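Local coordinates for protein afamin (Homo sapiens, PDB 6FAK) that carries hydrophobic molecules in body fluids, binding vitamin E and keeping lipid-modified Wnt proteins soluble and active, at residues Ile28-Ala31 with Gln32-Glu36; His87-Ser90 with His91-Lys95; Ala98-Arg101 with Leu102-Tyr106. All coordinates share one frame; numbering follows the deposited sequence.

Contact 1 of 3, residues Ile28-Ala31 with Gln32-Glu36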
ATOM      1  N   ILE A  28       1.621  11.137 -15.863  1.00 26.83           N
ATOM      2  CA  ILE A  28       1.759  10.338 -14.644  1.00 26.05           C
ATOM      3  C   ILE A  28       3.151  10.620 -14.017  1.00 25.37           C
ATOM      4  O   ILE A  28       3.233  10.971 -12.850  1.00 24.77           O
ATOM      5  CB  ILE A  28       1.652   8.835 -14.890  1.00 26.24           C
ATOM      6  CG1 ILE A  28       0.210   8.448 -15.290  1.00 26.90           C
ATOM      7  CG2 ILE A  28       2.043   8.052 -13.640  1.00 25.64           C
ATOM      8  CD1 ILE A  28       0.003   6.997 -15.646  1.00 27.71           C
ATOM      9  N   ALA A  29       4.208  10.506 -14.814  1.00 25.05           N
ATOM     10  CA  ALA A  29       5.583  10.707 -14.275  1.00 25.10           C
ATOM     11  C   ALA A  29       5.767  12.118 -13.643  1.00 24.62           C
ATOM     12  O   ALA A  29       6.293  12.265 -12.554  1.00 24.18           O
ATOM     13  CB  ALA A  29       6.605  10.503 -15.378  1.00 25.48           C
ATOM     14  N   PHE A  30       5.375  13.130 -14.408  1.00 24.83           N
ATOM     15  CA  PHE A  30       5.559  14.512 -14.027  1.00 25.07           C
ATOM     16  C   PHE A  30       4.759  14.833 -12.775  1.00 24.30           C
ATOM     17  O   PHE A  30       5.328  15.351 -11.814  1.00 24.01           O
ATOM     18  CB  PHE A  30       5.179  15.443 -15.170  1.00 26.22           C
ATOM     19  CG  PHE A  30       5.623  16.883 -15.006  1.00 26.86           C
ATOM     20  CD1 PHE A  30       6.455  17.320 -14.000  1.00 27.17           C
ATOM     21  CD2 PHE A  30       5.207  17.804 -15.935  1.00 28.23           C
ATOM     22  CE1 PHE A  30       6.862  18.652 -13.914  1.00 27.75           C
ATOM     23  CE2 PHE A  30       5.549  19.162 -15.851  1.00 28.66           C
ATOM     24  CZ  PHE A  30       6.418  19.585 -14.845  1.00 28.53           C
ATOM     25  N   ALA A  31       3.505  14.387 -12.760  1.00 23.84           N
ATOM     26  CA  ALA A  31       2.590  14.632 -11.629  1.00 23.56           C
ATOM     27  C   ALA A  31       3.038  13.955 -10.366  1.00 23.04           C
ATOM     28  O   ALA A  31       2.873  14.512  -9.271  1.00 22.92           O
ATOM     29  CB  ALA A  31       1.159  14.224 -11.993  1.00 23.71           C
ATOM     30  N   GLN A  32       3.617  12.750 -10.487  1.00 22.60           N
ATOM     31  CA  GLN A  32       4.128  12.046  -9.291  1.00 22.34           C
ATOM     32  C   GLN A  32       5.423  12.671  -8.747  1.00 22.25           C
ATOM     33  O   GLN A  32       5.568  12.789  -7.542  1.00 22.29           O
ATOM     34  CB  GLN A  32       4.361  10.548  -9.570  1.00 22.12           C
ATOM     35  CG  GLN A  32       3.087   9.795  -9.897  1.00 22.22           C
ATOM     36  CD  GLN A  32       3.303   8.300  -9.992  1.00 22.35           C
ATOM     37  OE1 GLN A  32       4.259   7.848 -10.653  1.00 22.50           O
ATOM     38  NE2 GLN A  32       2.381   7.522  -9.380  1.00 22.39           N
ATOM     39  N   TYR A  33       6.370  13.002  -9.635  1.00 22.33           N
ATOM     40  CA  TYR A  33       7.603  13.622  -9.230  1.00 22.39           C
ATOM     41  C   TYR A  33       7.456  15.051  -8.698  1.00 22.55           C
ATOM     42  O   TYR A  33       8.166  15.456  -7.770  1.00 22.60           O
ATOM     43  CB  TYR A  33       8.626  13.560 -10.375  1.00 22.65           C
ATOM     44  CG  TYR A  33       9.326  12.195 -10.477  1.00 22.65           C
ATOM     45  CD1 TYR A  33       9.995  11.637  -9.381  1.00 22.60           C
ATOM     46  CD2 TYR A  33       9.370  11.509 -11.662  1.00 22.84           C
ATOM     47  CE1 TYR A  33      10.660  10.423  -9.484  1.00 22.61           C
ATOM     48  CE2 TYR A  33      10.024  10.281 -11.775  1.00 22.84           C
ATOM     49  CZ  TYR A  33      10.661   9.762 -10.691  1.00 22.77           C
ATOM     50  OH  TYR A  33      11.321   8.557 -10.813  1.00 22.96           O
ATOM     51  N   VAL A  34       6.555  15.821  -9.302  1.00 22.71           N
ATOM     52  CA  VAL A  34       6.416  17.266  -9.018  1.00 22.97           C
ATOM     53  C   VAL A  34       4.930  17.496  -8.791  1.00 23.37           C
ATOM     54  O   VAL A  34       4.157  17.883  -9.700  1.00 23.48           O
ATOM     55  CB  VAL A  34       6.978  18.166 -10.156  1.00 23.37           C
ATOM     56  CG1 VAL A  34       7.022  19.615  -9.687  1.00 23.69           C
ATOM     57  CG2 VAL A  34       8.384  17.747 -10.583  1.00 23.35           C
ATOM     58  N   GLN A  35       4.521  17.149  -7.591  1.00 23.54           N
ATOM     59  CA  GLN A  35       3.113  17.070  -7.264  1.00 24.02           C
ATOM     60  C   GLN A  35       2.454  18.457  -7.171  1.00 24.89           C
ATOM     61  O   GLN A  35       1.239  18.539  -7.161  1.00 24.93           O
ATOM     62  CB  GLN A  35       2.937  16.316  -5.929  1.00 23.72           C
ATOM     63  CG  GLN A  35       3.277  14.835  -6.031  1.00 23.35           C
ATOM     64  CD  GLN A  35       3.577  14.279  -4.700  1.00 23.29           C
ATOM     65  OE1 GLN A  35       4.706  14.369  -4.271  1.00 23.24           O
ATOM     66  NE2 GLN A  35       2.555  13.762  -3.999  1.00 23.49           N
ATOM     67  N   GLU A  36       3.271  19.503  -7.065  1.00 26.11           N
ATOM     68  CA  GLU A  36       2.810  20.914  -7.083  1.00 27.81           C
ATOM     69  C   GLU A  36       2.630  21.464  -8.488  1.00 28.35           C
ATOM     70  O   GLU A  36       2.010  22.534  -8.647  1.00 29.07           O
ATOM     71  CB  GLU A  36       3.796  21.852  -6.336  1.00 28.93           C
ATOM     72  CG  GLU A  36       4.178  21.392  -4.943  1.00 30.03           C
ATOM     73  CD  GLU A  36       5.315  20.298  -4.899  1.00 31.07           C
ATOM     74  OE1 GLU A  36       5.764  19.792  -5.986  1.00 30.61           O
ATOM     75  OE2 GLU A  36       5.754  19.941  -3.754  1.00 31.88           O
TER
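With CG turned to the side of the backbone N (chi1 -64°) and the chain extended beyond it, Gln-32 runs alongside Ile-28 one turn earlier, and both side chains point the same way. Ile-28 offers the methyl CG2, which lies 3.7 Å from Gln-32 OE1. On another side of the helix, CG of Phe-30 lies anti to its backbone N (chi1 -167°), which brings the ring edge at CE1 to Val-34 CG2, 3.8 Å away, the methyl near the ring plane. Tyr-33 brings CD2 to within 3.3 Å of Ala-29 O. The last turn of helix 22-33 is tied by backbone bonds such as Tyr-33 N to Ala-29 O (3.0 Å); Val-34 N still reaches Phe-30 O (2.8 Å), although Val-34 itself leaves helical geometry. Gln-32 NE2 is gripped by the carbonyls of Asn-149 and Val-152, and a leucine here would probably leave both without that donor and loosen the join to the loop after helix 134-148. Tyr-33 OH bonds to Glu-250 O and Asn-70 ND2, while its ring takes a cation-pi contact from Lys-108. These buried polar ends thus find partners beyond the helix and join its end to its surroundings.

Contact 2 of 3, residues His87-Ser90 with His91-Lys95. With NAG (2-acetamido-2-deoxy-beta-D-glucopyranose), chain C.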
ATOM      1  N   HIS A  87       8.976  25.166  -7.876  1.00 34.76           N
ATOM      2  CA  HIS A  87       8.460  24.037  -7.090  1.00 33.35           C
ATOM      3  C   HIS A  87       9.501  23.414  -6.188  1.00 34.17           C
ATOM      4  O   HIS A  87       9.348  22.276  -5.730  1.00 33.54           O
ATOM      5  CB  HIS A  87       7.824  23.020  -8.005  1.00 31.91           C
ATOM      6  CG  HIS A  87       6.689  23.560  -8.821  1.00 31.02           C
ATOM      7  ND1 HIS A  87       5.603  24.193  -8.260  1.00 31.47           N
ATOM      8  CD2 HIS A  87       6.458  23.528 -10.150  1.00 31.39           C
ATOM      9  CE1 HIS A  87       4.749  24.538  -9.208  1.00 32.44           C
ATOM     10  NE2 HIS A  87       5.249  24.151 -10.371  1.00 33.16           N
ATOM     11  N   ASN A  88      10.551  24.177  -5.896  1.00 35.92           N
ATOM     12  CA  ASN A  88      11.530  23.801  -4.877  1.00 38.75           C
ATOM     13  C   ASN A  88      12.175  22.434  -5.177  1.00 36.41           C
ATOM     14  O   ASN A  88      12.279  21.561  -4.309  1.00 34.58           O
ATOM     15  CB  ASN A  88      10.882  23.885  -3.470  1.00 48.24           C
ATOM     16  CG  ASN A  88      11.923  23.970  -2.340  1.00 65.07           C
ATOM     17  OD1 ASN A  88      12.629  22.989  -2.103  1.00 78.88           O
ATOM     18  ND2 ASN A  88      12.041  25.103  -1.628  1.00 75.74           N
ATOM     19  N   PHE A  89      12.575  22.219  -6.424  1.00 33.25           N
ATOM     20  CA  PHE A  89      13.373  20.993  -6.714  1.00 32.23           C
ATOM     21  C   PHE A  89      14.670  21.314  -7.463  1.00 32.75           C
ATOM     22  O   PHE A  89      15.313  20.405  -8.051  1.00 31.92           O
ATOM     23  CB  PHE A  89      12.510  19.879  -7.378  1.00 30.32           C
ATOM     24  CG  PHE A  89      12.013  20.190  -8.755  1.00 29.32           C
ATOM     25  CD1 PHE A  89      12.796  19.895  -9.890  1.00 29.28           C
ATOM     26  CD2 PHE A  89      10.787  20.775  -8.951  1.00 29.33           C
ATOM     27  CE1 PHE A  89      12.344  20.181 -11.183  1.00 29.26           C
ATOM     28  CE2 PHE A  89      10.309  21.066 -10.234  1.00 29.07           C
ATOM     29  CZ  PHE A  89      11.105  20.773 -11.371  1.00 29.51           C
ATOM     30  N   SER A  90      15.130  22.573  -7.358  1.00 33.26           N
ATOM     31  CA  SER A  90      16.387  22.988  -8.001  1.00 34.55           C
ATOM     32  C   SER A  90      17.577  22.171  -7.534  1.00 34.41           C
ATOM     33  O   SER A  90      18.513  21.943  -8.300  1.00 33.40           O
ATOM     34  CB  SER A  90      16.672  24.497  -7.765  1.00 37.34           C
ATOM     35  OG  SER A  90      16.976  24.698  -6.408  1.00 41.80           O
ATOM     36  N   HIS A  91      17.570  21.777  -6.256  1.00 35.12           N
ATOM     37  CA  HIS A  91      18.617  20.918  -5.718  1.00 37.32           C
ATOM     38  C   HIS A  91      18.725  19.555  -6.476  1.00 36.50           C
ATOM     39  O   HIS A  91      19.827  19.011  -6.647  1.00 37.06           O
ATOM     40  CB  HIS A  91      18.424  20.722  -4.208  1.00 40.43           C
ATOM     41  CG  HIS A  91      17.158  20.017  -3.832  1.00 45.50           C
ATOM     42  ND1 HIS A  91      15.909  20.601  -3.943  1.00 48.44           N
ATOM     43  CD2 HIS A  91      16.947  18.771  -3.335  1.00 49.47           C
ATOM     44  CE1 HIS A  91      14.987  19.744  -3.527  1.00 48.95           C
ATOM     45  NE2 HIS A  91      15.590  18.627  -3.154  1.00 47.86           N
ATOM     46  N   CYS A  92      17.604  19.025  -6.966  1.00 34.29           N
ATOM     47  CA  CYS A  92      17.652  17.826  -7.850  1.00 33.73           C
ATOM     48  C   CYS A  92      18.284  18.093  -9.223  1.00 33.12           C
ATOM     49  O   CYS A  92      19.019  17.268  -9.760  1.00 32.25           O
ATOM     50  CB  CYS A  92      16.258  17.218  -8.022  1.00 33.86           C
ATOM     51  SG  CYS A  92      15.525  16.710  -6.461  1.00 35.08           S
ATOM     52  N   CYS A  93      18.004  19.244  -9.792  1.00 33.49           N
ATOM     53  CA  CYS A  93      18.523  19.577 -11.091  1.00 34.63           C
ATOM     54  C   CYS A  93      20.005  19.958 -11.076  1.00 35.44           C
ATOM     55  O   CYS A  93      20.651  19.871 -12.112  1.00 34.85           O
ATOM     56  CB  CYS A  93      17.670  20.685 -11.735  1.00 34.43           C
ATOM     57  SG  CYS A  93      15.975  20.173 -11.996  1.00 35.44           S
ATOM     58  N   SER A  94      20.517  20.373  -9.914  1.00 36.05           N
ATOM     59  CA  SER A  94      21.951  20.627  -9.691  1.00 39.76           C
ATOM     60  C   SER A  94      22.799  19.344  -9.625  1.00 38.77           C
ATOM     61  O   SER A  94      24.014  19.442  -9.599  1.00 38.48           O
ATOM     62  CB  SER A  94      22.167  21.365  -8.362  1.00 44.12           C
ATOM     63  OG  SER A  94      21.298  22.467  -8.250  1.00 49.86           O
ATOM     64  N   LYS A  95      22.148  18.171  -9.557  1.00 36.41           N
ATOM     65  CA  LYS A  95      22.797  16.861  -9.662  1.00 37.45           C
ATOM     66  C   LYS A  95      22.487  16.305 -11.024  1.00 34.98           C
ATOM     67  O   LYS A  95      21.608  16.792 -11.714  1.00 33.56           O
ATOM     68  CB  LYS A  95      22.232  15.904  -8.602  1.00 39.35           C
ATOM     69  CG  LYS A  95      22.464  16.372  -7.176  1.00 46.12           C
ATOM     70  CD  LYS A  95      21.393  15.861  -6.222  1.00 54.90           C
ATOM     71  CE  LYS A  95      21.437  16.611  -4.892  1.00 59.01           C
ATOM     72  NZ  LYS A  95      22.644  16.242  -4.089  1.00 65.85           N
TER
HETATM   73  C1  NAG C 621      11.502  26.467  -1.498  1.00 82.43           C
HETATM   74  C2  NAG C 621      11.416  26.675   0.025  1.00 81.97           C
HETATM   75  C3  NAG C 621      11.325  28.150   0.412  1.00 90.03           C
HETATM   76  C4  NAG C 621      12.388  28.954  -0.317  1.00 90.49           C
HETATM   77  C5  NAG C 621      12.268  28.719  -1.815  1.00 91.78           C
HETATM   78  C6  NAG C 621      13.269  29.567  -2.598  1.00 92.15           C
HETATM   79  C7  NAG C 621      10.408  24.720   1.076  1.00 84.81           C
HETATM   80  C8  NAG C 621       9.147  24.082   1.577  1.00 86.82           C
HETATM   81  N2  NAG C 621      10.277  25.943   0.555  1.00 76.14           N
HETATM   82  O3  NAG C 621      11.510  28.289   1.827  1.00 94.43           O
HETATM   83  O4  NAG C 621      12.254  30.348  -0.013  1.00 84.81           O
HETATM   84  O5  NAG C 621      12.490  27.331  -2.085  1.00 85.71           O
HETATM   85  O6  NAG C 621      14.595  29.357  -2.094  1.00 91.16           O
HETATM   86  O7  NAG C 621      11.487  24.152   1.145  1.00 90.65           O
HETATM   87  O   HOH W   1      15.270  23.053  -3.434  1.00 55.12           O
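His-91 turns its imidazole back toward Asn-88, CG occupying the crowded position between backbone N and carbonyl carbon (chi1 63°). Asn-88 O lies at the ring edge, near the imidazole plane, 3.4 Å from His-91 CE1. A water also bridges the two side chains: it donates to Asn-88 OD1 at 3.0 Å and sits 2.6 Å from His-91 ND1. The nitrogen of the same amide, Asn-88 ND2, is joined to C1 of an N-acetylglucosamine at 1.5 Å, so the water probably helps to steady the amide that carries the sugar. Cys-92 follows, with its SG over one face of the His-91 ring, offset toward the rim. Its N makes a weak hydrogen bond to Phe-89 O (2.9 Å), and Cys-93 N makes a second weak one to the same carbonyl; Phe-89 stands at the N-cap position of the short helix. CB of Cys-93 is directed at 87-90, and Cys-93 SG lies 3.7 Å from Phe-89 CE1 at an oblique angle to the ring, a sulfur-aromatic contact. Ser-94 then closes the turn: OG donates to Ser-90 O at 2.8 Å from above the carbonyl plane, and Ser-94 N reaches that oxygen at 3.0 Å, so Ser-90 O accepts two hydrogen bonds from Ser-94. Lys-95 ends the run, its N bonded back to Cys-92 O. Adjacent cysteines pointing to different partners are a hallmark of the albumin fold: Cys-93 is bonded to Cys-78 of helix 69-78, and Cys-92 to Cys-103 of helix 97-106. The Phe-89 ring meanwhile packs on Leu-83 and Pro-84 of helix 83-86, which places the short helix 90-93 among three neighbouring helices.

Contact 3 of 3, residues Ala98-Arg101 with Leu102-Tyr106. With NAG (2-acetamido-2-deoxy-beta-D-glucopyranose), chain B.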
ATOM      1  N   ALA A  98      22.424   9.337 -11.731  1.00 35.25           N
ATOM      2  CA  ALA A  98      21.956   8.561 -10.560  1.00 35.34           C
ATOM      3  C   ALA A  98      21.600   9.427  -9.337  1.00 34.41           C
ATOM      4  O   ALA A  98      20.592   9.186  -8.680  1.00 32.35           O
ATOM      5  CB  ALA A  98      22.994   7.526 -10.151  1.00 36.10           C
ATOM      6  N   GLN A  99      22.435  10.417  -9.029  1.00 32.95           N
ATOM      7  CA  GLN A  99      22.189  11.339  -7.910  1.00 33.67           C
ATOM      8  C   GLN A  99      20.908  12.182  -8.147  1.00 31.67           C
ATOM      9  O   GLN A  99      20.113  12.382  -7.220  1.00 30.73           O
ATOM     10  CB  GLN A  99      23.412  12.220  -7.649  1.00 35.42           C
ATOM     11  CG  GLN A  99      24.653  11.375  -7.318  1.00 40.19           C
ATOM     12  CD  GLN A  99      25.834  12.191  -6.818  1.00 48.14           C
ATOM     13  OE1 GLN A  99      26.028  13.355  -7.199  1.00 56.61           O
ATOM     14  NE2 GLN A  99      26.658  11.566  -5.980  1.00 56.78           N
ATOM     15  N   ARG A 100      20.676  12.560  -9.406  1.00 30.78           N
ATOM     16  CA  ARG A 100      19.478  13.295  -9.765  1.00 29.76           C
ATOM     17  C   ARG A 100      18.245  12.384  -9.634  1.00 28.38           C
ATOM     18  O   ARG A 100      17.222  12.831  -9.142  1.00 27.21           O
ATOM     19  CB  ARG A 100      19.576  13.888 -11.180  1.00 29.54           C
ATOM     20  CG  ARG A 100      18.323  14.592 -11.649  1.00 29.28           C
ATOM     21  CD  ARG A 100      18.422  15.085 -13.088  1.00 30.26           C
ATOM     22  NE  ARG A 100      19.197  16.331 -13.204  1.00 30.75           N
ATOM     23  CZ  ARG A 100      19.436  16.985 -14.348  1.00 31.93           C
ATOM     24  NH1 ARG A 100      20.151  18.117 -14.335  1.00 33.06           N
ATOM     25  NH2 ARG A 100      18.914  16.554 -15.495  1.00 31.89           N
ATOM     26  N   ARG A 101      18.345  11.154 -10.115  1.00 28.25           N
ATOM     27  CA  ARG A 101      17.258  10.159  -9.977  1.00 28.71           C
ATOM     28  C   ARG A 101      16.842   9.906  -8.520  1.00 28.10           C
ATOM     29  O   ARG A 101      15.650   9.820  -8.199  1.00 26.97           O
ATOM     30  CB  ARG A 101      17.638   8.860 -10.666  1.00 29.30           C
ATOM     31  CG  ARG A 101      17.631   8.949 -12.181  1.00 30.96           C
ATOM     32  CD  ARG A 101      18.432   7.811 -12.829  1.00 33.44           C
ATOM     33  NE  ARG A 101      17.984   6.525 -12.350  1.00 35.21           N
ATOM     34  CZ  ARG A 101      18.733   5.425 -12.221  1.00 38.34           C
ATOM     35  NH1 ARG A 101      18.191   4.313 -11.754  1.00 38.18           N
ATOM     36  NH2 ARG A 101      20.027   5.432 -12.569  1.00 38.29           N
ATOM     37  N   LEU A 102      17.836   9.864  -7.654  1.00 27.88           N
ATOM     38  CA  LEU A 102      17.633   9.637  -6.255  1.00 29.47           C
ATOM     39  C   LEU A 102      16.952  10.855  -5.608  1.00 28.43           C
ATOM     40  O   LEU A 102      15.966  10.705  -4.896  1.00 27.28           O
ATOM     41  CB  LEU A 102      18.990   9.307  -5.557  1.00 31.18           C
ATOM     42  CG  LEU A 102      18.946   8.990  -4.053  1.00 34.81           C
ATOM     43  CD1 LEU A 102      18.107   7.766  -3.771  1.00 36.44           C
ATOM     44  CD2 LEU A 102      20.355   8.755  -3.495  1.00 37.37           C
ATOM     45  N   CYS A 103      17.469  12.043  -5.915  1.00 28.35           N
ATOM     46  CA  CYS A 103      16.875  13.270  -5.441  1.00 29.22           C
ATOM     47  C   CYS A 103      15.408  13.381  -5.864  1.00 28.18           C
ATOM     48  O   CYS A 103      14.585  13.753  -5.040  1.00 29.63           O
ATOM     49  CB  CYS A 103      17.685  14.483  -5.958  1.00 30.89           C
ATOM     50  SG  CYS A 103      17.197  16.048  -5.265  1.00 34.29           S
ATOM     51  N   PHE A 104      15.093  13.052  -7.109  1.00 26.79           N
ATOM     52  CA  PHE A 104      13.710  13.093  -7.623  1.00 26.46           C
ATOM     53  C   PHE A 104      12.765  12.128  -6.855  1.00 25.20           C
ATOM     54  O   PHE A 104      11.631  12.482  -6.505  1.00 24.27           O
ATOM     55  CB  PHE A 104      13.659  12.847  -9.136  1.00 27.63           C
ATOM     56  CG  PHE A 104      13.650  14.108  -9.939  1.00 29.07           C
ATOM     57  CD1 PHE A 104      12.528  14.932  -9.941  1.00 30.37           C
ATOM     58  CD2 PHE A 104      14.769  14.527 -10.626  1.00 29.49           C
ATOM     59  CE1 PHE A 104      12.524  16.119 -10.682  1.00 32.50           C
ATOM     60  CE2 PHE A 104      14.772  15.709 -11.373  1.00 30.54           C
ATOM     61  CZ  PHE A 104      13.649  16.503 -11.415  1.00 30.80           C
ATOM     62  N   PHE A 105      13.281  10.931  -6.593  1.00 24.63           N
ATOM     63  CA  PHE A 105      12.611   9.968  -5.760  1.00 24.64           C
ATOM     64  C   PHE A 105      12.326  10.478  -4.344  1.00 25.02           C
ATOM     65  O   PHE A 105      11.211  10.305  -3.849  1.00 24.53           O
ATOM     66  CB  PHE A 105      13.399   8.657  -5.734  1.00 24.48           C
ATOM     67  CG  PHE A 105      12.893   7.674  -4.747  1.00 24.35           C
ATOM     68  CD1 PHE A 105      11.769   6.929  -5.018  1.00 24.32           C
ATOM     69  CD2 PHE A 105      13.569   7.435  -3.561  1.00 24.61           C
ATOM     70  CE1 PHE A 105      11.300   5.997  -4.092  1.00 24.24           C
ATOM     71  CE2 PHE A 105      13.098   6.511  -2.640  1.00 24.65           C
ATOM     72  CZ  PHE A 105      11.970   5.798  -2.923  1.00 24.54           C
ATOM     73  N   TYR A 106      13.341  11.064  -3.690  1.00 25.78           N
ATOM     74  CA  TYR A 106      13.162  11.689  -2.401  1.00 27.30           C
ATOM     75  C   TYR A 106      12.228  12.906  -2.393  1.00 27.52           C
ATOM     76  O   TYR A 106      11.731  13.241  -1.321  1.00 28.06           O
ATOM     77  CB  TYR A 106      14.489  12.049  -1.704  1.00 29.96           C
ATOM     78  CG  TYR A 106      15.306  10.857  -1.270  1.00 33.21           C
ATOM     79  CD1 TYR A 106      14.714   9.798  -0.611  1.00 35.36           C
ATOM     80  CD2 TYR A 106      16.683  10.798  -1.483  1.00 36.84           C
ATOM     81  CE1 TYR A 106      15.444   8.701  -0.213  1.00 36.71           C
ATOM     82  CE2 TYR A 106      17.432   9.692  -1.074  1.00 38.41           C
ATOM     83  CZ  TYR A 106      16.792   8.641  -0.454  1.00 39.19           C
ATOM     84  OH  TYR A 106      17.478   7.532   0.006  1.00 44.57           O
TER
HETATM   85  C1  NAG B   1      16.816   4.923   5.235  1.00 51.49           C
HETATM   86  C2  NAG B   1      17.911   5.726   4.544  1.00 62.91           C
HETATM   87  C3  NAG B   1      18.662   4.849   3.550  1.00 63.42           C
HETATM   88  C4  NAG B   1      19.176   3.599   4.251  1.00 61.35           C
HETATM   89  C5  NAG B   1      18.048   2.891   5.008  1.00 56.34           C
HETATM   90  C6  NAG B   1      18.581   1.703   5.803  1.00 56.86           C
HETATM   91  C7  NAG B   1      17.932   8.099   3.885  1.00 82.37           C
HETATM   92  C8  NAG B   1      19.239   8.232   4.619  1.00 79.81           C
HETATM   93  N2  NAG B   1      17.345   6.892   3.879  1.00 71.30           N
HETATM   94  O3  NAG B   1      19.760   5.579   2.981  1.00 63.18           O
HETATM   95  O4  NAG B   1      19.760   2.714   3.287  1.00 68.80           O
HETATM   96  O5  NAG B   1      17.396   3.802   5.907  1.00 49.41           O
HETATM   97  O6  NAG B   1      19.506   2.159   6.799  1.00 59.92           O
HETATM   98  O7  NAG B   1      17.425   9.053   3.318  1.00 92.10           O
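Arg-100 and Phe-104 supply the side-chain packing, lying side by side one turn apart and pointing the same way. The methylene CG of Arg-100 comes to the edge of the Phe-104 ring, in its plane, 3.7 Å from CD2 of that ring; Arg-100 CD is a little further, 4.1 Å from Phe-104 CE2. In the arginine, CG stands anti to the backbone N (chi1 176°), and the chain then bends at chi3, carrying the guanidinium away from the ring with the two planes 83° apart, so the contact is made by the aliphatic stem and the charged group does not stack.

The backbone hydrogen bonds follow the i to i+4 pattern of a regular alpha-helix, from Leu-102 N to Ala-98 O through to Phe-105 N to Arg-101 O, with Cys-103 N to Gln-99 O at 3.0 Å as an example. Arg-100 O also has the ring atom Phe-104 CD2 at 3.3 Å, close to the ring plane. This is helix 97-106 of the first domain in the three-domain, all-helical albumin fold, and through Cys-103 it belongs to that family's disulfide network.

Charged groups work outward from the helix. Arg-100 forms a salt bridge with Glu-75 of helix 69-78, and its NH1 donates to Cys-93 O while NE makes a weaker bond to Lys-95 O; these several partners fix the rotation of the buried guanidinium. Arg-101 forms a salt bridge with Glu-250, a bond that spans the first and second albumin domains. Among packing contacts, the Phe-104 ring touches Gln-74 and Cys-78 of helix 69-78, and Tyr-106, at the end of the helix, approaches the glycan carried by Asn-467, its OH 3.6 Å from O7 of the sugar.

Overall arrangement
All three contacts fall within the first albumin domain, in series along the chain, on the same side of the chain's centre. Contact 2 lies closest to contact 3, about 10 Å between centres, while contact 1 is about 14 Å from each. A disulfide links the successive helices 90-93 and 97-106. Contact 1 joins by packing: Val-34 meets Phe-89, and Tyr-33 lies against the backbone of Phe-104. The end of helix 22-33, the glycosylated loop and helix 97-106 thus form one continuous cluster, with the Asn-88 glycan carried on its outer part. Glu-250 of the second domain is met by both contact 1 (Tyr-33) and contact 3 (Arg-101), so the cluster borders that domain.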